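PDB 3NCX: intimin adherence protein from Escherichia coli O157:H7, which probably mediates intimate attachment of the bacterium to host cells by binding the translocated receptor Tir. Local coordinates for residues A[122-127]-A[146-151]; A[96-101]-A[165-170]. The protein carries 1 engineered substitution. All coordinates share one frame; numbering follows the deposited sequence.

Overall arrangement
Both contacts are buried in the C-type lectin domain, contact 1 fully and contact 2 with V100 partly exposed; their centres lie about 5 Å apart, and contact 1 is nested along the chain inside the loop that contact 2 closes. Contact 1 sets helix 121-131 on strand 147-149; contact 2 joins strand 97-103, in the middle of another sheet, to the turn that follows strand 161-166. Strands 147-149 and 161-166 are neighbours, so the two contacts reach the same small antiparallel sheet. A further tie is the hydroxyl of Y96, hydrogen-bonded to V123 O on the helix. Across each contact the side chains meet through apolar carbons, more closely in contact 1; polar order enters in the turn of contact 2.

Contact 1 (A[122-127]-A[146-151]); sequences TVLSDI and ITAWIK
A small, largely apolar contact of helix on strand in the domain core brings L124 of helix 121-131 against A148 and I150 of the segment containing strand 147-149. About 105 Å² is buried, counting both sides, and the two backbones stay well apart, with 8.4 Å between L124 CA and A148 CA. One methyl group bridges that gap. L124 holds CG beside its backbone N (chi1 -65°) and extends its chain from there, which carries CD1 out to the strand, where it lies 3.8 Å from A148 CB and 4.2 Å from W149 O. The same carbon meets I150 CD1 at 3.7 Å, the two longer side chains passing alongside each other in opposite directions. I150 sets out across the line to the helix, but a bend at its second torsion (chi2 69°) turns CD1 back toward the leucine. Between these two residues W149 points away from the helix; its indole NE1 is hydrogen-bonded to A104 O and its ring packs edge-to-face with Y106. Backbone hydrogen bonds of A148 with Y165 and of I150 with S163 tie this segment to strand 161-166, while L124 itself also touches V186 and I98 in the neighbouring sheet. With aliphatic carbons alone meeting between the side chains, the attraction has no directional bond, and the contact probably rests on shape fit and exclusion of water.

Contact 2 (A[96-101]-A[165-170]); sequences YMIKVD and YNLITQ
L167, whose first side-chain bond points toward strand 97-103, meets I98 and V100, which stand two residues apart and face it from the same side of that strand. One branch does the touching: L167 CD1 comes to 4.4 Å from V100 CG2 and 4.5 Å from I98 CG2, addressing both rather loosely. The leucine chain is extended beyond CB (chi2 172°), which places CD1 at its leading end. K99, between the two strand residues, points away and forms a salt bridge with E189. Only about 69 Å² is buried.

Next to L167 the chain turns, with N166 OD1 accepting I168 N at 2.8 Å in an Asx turn. That N-H approaches fairly straight, at 160°, with the donor tilted 20° from the carbonyl plane. I146 N also bonds to this oxygen, and T169 N makes a weak bond to it, while ND2 bonds to S145 OG, so both ends of the amide are held. A separate backbone bond runs from Q170 N to N166 O at 2.9 Å. This turn links antiparallel strands 161-166 and 172-177, and I98 also packs on I127 of helix 121-131 and on V186, in keeping with the helix-and-sheet core of a C-type lectin-like fold.

Contact 1 (A[122-127]-A[146-151])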
loop_
_atom_site.group_PDB
_atom_site.type_symbol
_atom_site.label_atom_id
_atom_site.label_comp_id
_atom_site.label_asym_id
_atom_site.label_seq_id
_atom_site.Cartn_x
_atom_site.Cartn_y
_atom_site.Cartn_z
ATOM N N THR A 122 2.011 -7.224 -14.692
ATOM C CA THR A 122 2.764 -6.027 -14.347
ATOM C C THR A 122 1.997 -5.160 -13.352
ATOM O O THR A 122 2.590 -4.555 -12.457
ATOM C CB THR A 122 3.112 -5.203 -15.600
ATOM O OG1 THR A 122 3.955 -5.977 -16.462
ATOM C CG2 THR A 122 3.837 -3.928 -15.216
ATOM N N VAL A 123 0.679 -5.104 -13.506
ATOM C CA VAL A 123 -0.150 -4.343 -12.581
ATOM C C VAL A 123 0.141 -4.773 -11.147
ATOM O O VAL A 123 0.158 -3.951 -10.232
ATOM C CB VAL A 123 -1.647 -4.529 -12.877
ATOM C CG1 VAL A 123 -2.484 -3.714 -11.905
ATOM C CG2 VAL A 123 -1.955 -4.131 -14.311
ATOM N N LEU A 124 0.388 -6.067 -10.965
ATOM C CA LEU A 124 0.643 -6.624 -9.641
ATOM C C LEU A 124 2.127 -6.626 -9.278
ATOM O O LEU A 124 2.496 -6.299 -8.150
ATOM C CB LEU A 124 0.082 -8.045 -9.547
ATOM C CG LEU A 124 -1.439 -8.185 -9.643
ATOM C CD1 LEU A 124 -1.837 -9.647 -9.782
ATOM C CD2 LEU A 124 -2.110 -7.558 -8.432
ATOM N N SER A 125 2.973 -6.997 -10.233
ATOM C CA SER A 125 4.410 -7.063 -9.989
ATOM C C SER A 125 4.995 -5.677 -9.743
ATOM O O SER A 125 5.966 -5.529 -9.002
ATOM C CB SER A 125 5.130 -7.742 -11.158
ATOM O OG SER A 125 4.952 -7.014 -12.360
ATOM N N ASP A 126 4.399 -4.665 -10.366
ATOM C CA ASP A 126 4.830 -3.286 -10.170
ATOM C C ASP A 126 4.621 -2.856 -8.727
ATOM O O ASP A 126 5.378 -2.045 -8.192
ATOM C CB ASP A 126 4.082 -2.341 -11.111
ATOM C CG ASP A 126 4.749 -2.222 -12.466
ATOM O OD1 ASP A 126 5.599 -3.077 -12.787
ATOM O OD2 ASP A 126 4.420 -1.275 -13.208
ATOM N N ILE A 127 3.587 -3.402 -8.099
ATOM C CA ILE A 127 3.304 -3.088 -6.708
ATOM C C ILE A 127 4.332 -3.723 -5.777
ATOM O O ILE A 127 4.707 -3.140 -4.758
ATOM C CB ILE A 127 1.878 -3.504 -6.318
ATOM C CG1 ILE A 127 0.886 -2.477 -6.863
ATOM C CG2 ILE A 127 1.743 -3.621 -4.809
ATOM C CD1 ILE A 127 -0.530 -2.693 -6.413
ATOM N N ILE A 146 0.063 -14.999 -1.140
ATOM C CA ILE A 146 -1.122 -14.314 -1.638
ATOM C C ILE A 146 -1.194 -14.421 -3.157
ATOM O O ILE A 146 -0.752 -13.523 -3.876
ATOM C CB ILE A 146 -1.149 -12.827 -1.230
ATOM C CG1 ILE A 146 -1.019 -12.679 0.286
ATOM C CG2 ILE A 146 -2.433 -12.167 -1.711
ATOM C CD1 ILE A 146 -1.077 -11.245 0.759
ATOM N N THR A 147 -1.745 -15.531 -3.638
ATOM C CA THR A 147 -1.923 -15.737 -5.069
ATOM C C THR A 147 -3.097 -14.900 -5.563
ATOM O O THR A 147 -4.184 -14.939 -4.984
ATOM C CB THR A 147 -2.169 -17.226 -5.404
ATOM O OG1 THR A 147 -1.045 -18.009 -4.981
ATOM C CG2 THR A 147 -2.368 -17.411 -6.896
ATOM N N ALA A 148 -2.874 -14.141 -6.630
ATOM C CA ALA A 148 -3.899 -13.246 -7.155
ATOM C C ALA A 148 -4.268 -13.570 -8.600
ATOM O O ALA A 148 -3.402 -13.884 -9.417
ATOM C CB ALA A 148 -3.442 -11.798 -7.036
ATOM N N TRP A 149 -5.559 -13.490 -8.913
ATOM C CA TRP A 149 -6.023 -13.702 -10.280
ATOM C C TRP A 149 -5.550 -12.582 -11.197
ATOM O O TRP A 149 -5.510 -11.419 -10.801
ATOM C CB TRP A 149 -7.554 -13.773 -10.336
ATOM C CG TRP A 149 -8.149 -15.050 -9.822
ATOM C CD1 TRP A 149 -8.918 -15.205 -8.703
ATOM C CD2 TRP A 149 -8.035 -16.351 -10.413
ATOM N NE1 TRP A 149 -9.287 -16.520 -8.561
ATOM C CE2 TRP A 149 -8.758 -17.245 -9.596
ATOM C CE3 TRP A 149 -7.391 -16.845 -11.552
ATOM C CZ2 TRP A 149 -8.852 -18.608 -9.880
ATOM C CZ3 TRP A 149 -7.487 -18.198 -11.833
ATOM C CH2 TRP A 149 -8.212 -19.063 -11.000
ATOM N N ILE A 150 -5.184 -12.939 -12.423
ATOM C CA ILE A 150 -4.955 -11.953 -13.471
ATOM C C ILE A 150 -6.123 -12.057 -14.444
ATOM O O ILE A 150 -6.641 -13.149 -14.671
ATOM C CB ILE A 150 -3.623 -12.194 -14.224
ATOM C CG1 ILE A 150 -2.435 -11.661 -13.422
ATOM C CG2 ILE A 150 -3.641 -11.506 -15.580
ATOM C CD1 ILE A 150 -2.143 -12.425 -12.159
ATOM N N LYS A 151 -6.553 -10.928 -15.001
ATOM C CA LYS A 151 -7.642 -10.945 -15.971
ATOM C C LYS A 151 -7.288 -11.845 -17.150
ATOM O O LYS A 151 -6.304 -11.606 -17.852
ATOM C CB LYS A 151 -7.970 -9.535 -16.457
ATOM C CG LYS A 151 -9.120 -9.484 -17.450
ATOM C CD LYS A 151 -9.533 -8.055 -17.757
ATOM C CE LYS A 151 -10.647 -8.018 -18.789
ATOM N NZ LYS A 151 -11.833 -8.807 -18.353
#

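Contact 2 (A[96-101]-A[165-170])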
loop_
_atom_site.group_PDB
_atom_site.type_symbol
_atom_site.label_atom_id
_atom_site.label_comp_id
_atom_site.label_asym_id
_atom_site.label_seq_id
_atom_site.Cartn_x
_atom_site.Cartn_y
_atom_site.Cartn_z
ATOM N N TYR A 96 -3.694 4.003 -9.260
ATOM C CA TYR A 96 -4.557 2.900 -8.851
ATOM C C TYR A 96 -4.097 2.298 -7.528
ATOM O O TYR A 96 -2.935 2.436 -7.140
ATOM C CB TYR A 96 -4.629 1.816 -9.934
ATOM C CG TYR A 96 -3.355 1.020 -10.129
ATOM C CD1 TYR A 96 -2.996 0.012 -9.240
ATOM C CD2 TYR A 96 -2.525 1.257 -11.218
ATOM C CE1 TYR A 96 -1.837 -0.725 -9.422
ATOM C CE2 TYR A 96 -1.367 0.524 -11.408
ATOM C CZ TYR A 96 -1.028 -0.465 -10.508
ATOM O OH TYR A 96 0.126 -1.193 -10.696
ATOM N N MET A 97 -5.017 1.637 -6.836
ATOM C CA MET A 97 -4.696 0.964 -5.586
ATOM C C MET A 97 -5.212 -0.468 -5.609
ATOM O O MET A 97 -6.307 -0.734 -6.103
ATOM C CB MET A 97 -5.290 1.717 -4.396
ATOM C CG MET A 97 -4.953 1.098 -3.054
ATOM S SD MET A 97 -5.927 1.793 -1.711
ATOM C CE MET A 97 -7.582 1.343 -2.230
ATOM N N ILE A 98 -4.417 -1.387 -5.071
ATOM C CA ILE A 98 -4.772 -2.802 -5.069
ATOM C C ILE A 98 -5.440 -3.223 -3.762
ATOM O O ILE A 98 -4.935 -2.944 -2.673
ATOM C CB ILE A 98 -3.537 -3.688 -5.349
ATOM C CG1 ILE A 98 -3.604 -4.257 -6.766
ATOM C CG2 ILE A 98 -3.427 -4.812 -4.337
ATOM C CD1 ILE A 98 -3.616 -3.203 -7.844
ATOM N N LYS A 99 -6.588 -3.882 -3.882
ATOM C CA LYS A 99 -7.309 -4.394 -2.723
ATOM C C LYS A 99 -7.296 -5.915 -2.730
ATOM O O LYS A 99 -7.335 -6.540 -3.788
ATOM C CB LYS A 99 -8.758 -3.904 -2.715
ATOM C CG LYS A 99 -8.932 -2.409 -2.521
ATOM C CD LYS A 99 -10.406 -2.056 -2.382
ATOM C CE LYS A 99 -10.614 -0.552 -2.289
ATOM N NZ LYS A 99 -12.055 -0.194 -2.157
ATOM N N VAL A 100 -7.249 -6.507 -1.545
ATOM C CA VAL A 100 -7.267 -7.957 -1.431
ATOM C C VAL A 100 -8.531 -8.416 -0.714
ATOM O O VAL A 100 -8.666 -8.241 0.498
ATOM C CB VAL A 100 -6.031 -8.482 -0.678
ATOM C CG1 VAL A 100 -5.998 -10.001 -0.712
ATOM C CG2 VAL A 100 -4.760 -7.908 -1.280
ATOM N N ASP A 101 -9.458 -8.990 -1.472
ATOM C CA ASP A 101 -10.674 -9.549 -0.899
ATOM C C ASP A 101 -10.477 -11.026 -0.582
ATOM O O ASP A 101 -9.346 -11.506 -0.513
ATOM C CB ASP A 101 -11.861 -9.348 -1.843
ATOM C CG ASP A 101 -12.417 -7.933 -1.786
ATOM O OD1 ASP A 101 -11.804 -7.023 -2.384
ATOM O OD2 ASP A 101 -13.470 -7.732 -1.144
ATOM N N TYR A 165 -0.459 -14.338 -10.124
ATOM C CA TYR A 165 0.770 -13.760 -9.597
ATOM C C TYR A 165 0.675 -13.624 -8.080
ATOM O O TYR A 165 -0.344 -13.180 -7.551
ATOM C CB TYR A 165 1.042 -12.395 -10.235
ATOM C CG TYR A 165 2.285 -11.713 -9.707
ATOM C CD1 TYR A 165 3.546 -12.092 -10.145
ATOM C CD2 TYR A 165 2.197 -10.688 -8.772
ATOM C CE1 TYR A 165 4.687 -11.474 -9.667
ATOM C CE2 TYR A 165 3.332 -10.062 -8.289
ATOM C CZ TYR A 165 4.575 -10.460 -8.740
ATOM O OH TYR A 165 5.712 -9.844 -8.265
ATOM N N ASN A 166 1.737 -14.010 -7.383
ATOM C CA ASN A 166 1.745 -13.978 -5.925
ATOM C C ASN A 166 2.372 -12.695 -5.380
ATOM O O ASN A 166 3.528 -12.386 -5.672
ATOM C CB ASN A 166 2.471 -15.206 -5.379
ATOM C CG ASN A 166 2.224 -15.424 -3.900
ATOM O OD1 ASN A 166 2.222 -14.481 -3.109
ATOM N ND2 ASN A 166 2.008 -16.677 -3.520
ATOM N N LEU A 167 1.606 -11.957 -4.582
ATOM C CA LEU A 167 2.036 -10.655 -4.077
ATOM C C LEU A 167 3.102 -10.746 -2.986
ATOM O O LEU A 167 3.596 -9.724 -2.507
ATOM C CB LEU A 167 0.833 -9.857 -3.574
ATOM C CG LEU A 167 -0.170 -9.441 -4.651
ATOM C CD1 LEU A 167 -1.411 -8.822 -4.029
ATOM C CD2 LEU A 167 0.479 -8.478 -5.634
ATOM N N ILE A 168 3.451 -11.966 -2.594
ATOM C CA ILE A 168 4.510 -12.175 -1.614
ATOM C C ILE A 168 5.714 -12.866 -2.237
ATOM O O ILE A 168 6.858 -12.492 -1.980
ATOM C CB ILE A 168 4.031 -13.022 -0.424
ATOM C CG1 ILE A 168 3.001 -12.255 0.405
ATOM C CG2 ILE A 168 5.209 -13.424 0.449
ATOM C CD1 ILE A 168 2.464 -13.047 1.577
ATOM N N THR A 169 5.450 -13.873 -3.063
ATOM C CA THR A 169 6.507 -14.722 -3.600
ATOM C C THR A 169 6.929 -14.354 -5.022
ATOM O O THR A 169 7.906 -14.895 -5.540
ATOM C CB THR A 169 6.092 -16.206 -3.574
ATOM O OG1 THR A 169 5.018 -16.417 -4.497
ATOM C CG2 THR A 169 5.643 -16.611 -2.178
ATOM N N GLN A 170 6.196 -13.435 -5.646
ATOM C CA GLN A 170 6.467 -13.026 -7.027
ATOM C C GLN A 170 6.240 -14.177 -8.002
ATOM O O GLN A 170 6.530 -14.058 -9.192
ATOM C CB GLN A 170 7.902 -12.512 -7.181
ATOM C CG GLN A 170 8.312 -11.431 -6.199
ATOM C CD GLN A 170 9.766 -11.026 -6.368
ATOM O OE1 GLN A 170 10.156 -10.499 -7.408
ATOM N NE2 GLN A 170 10.574 -11.279 -5.346
#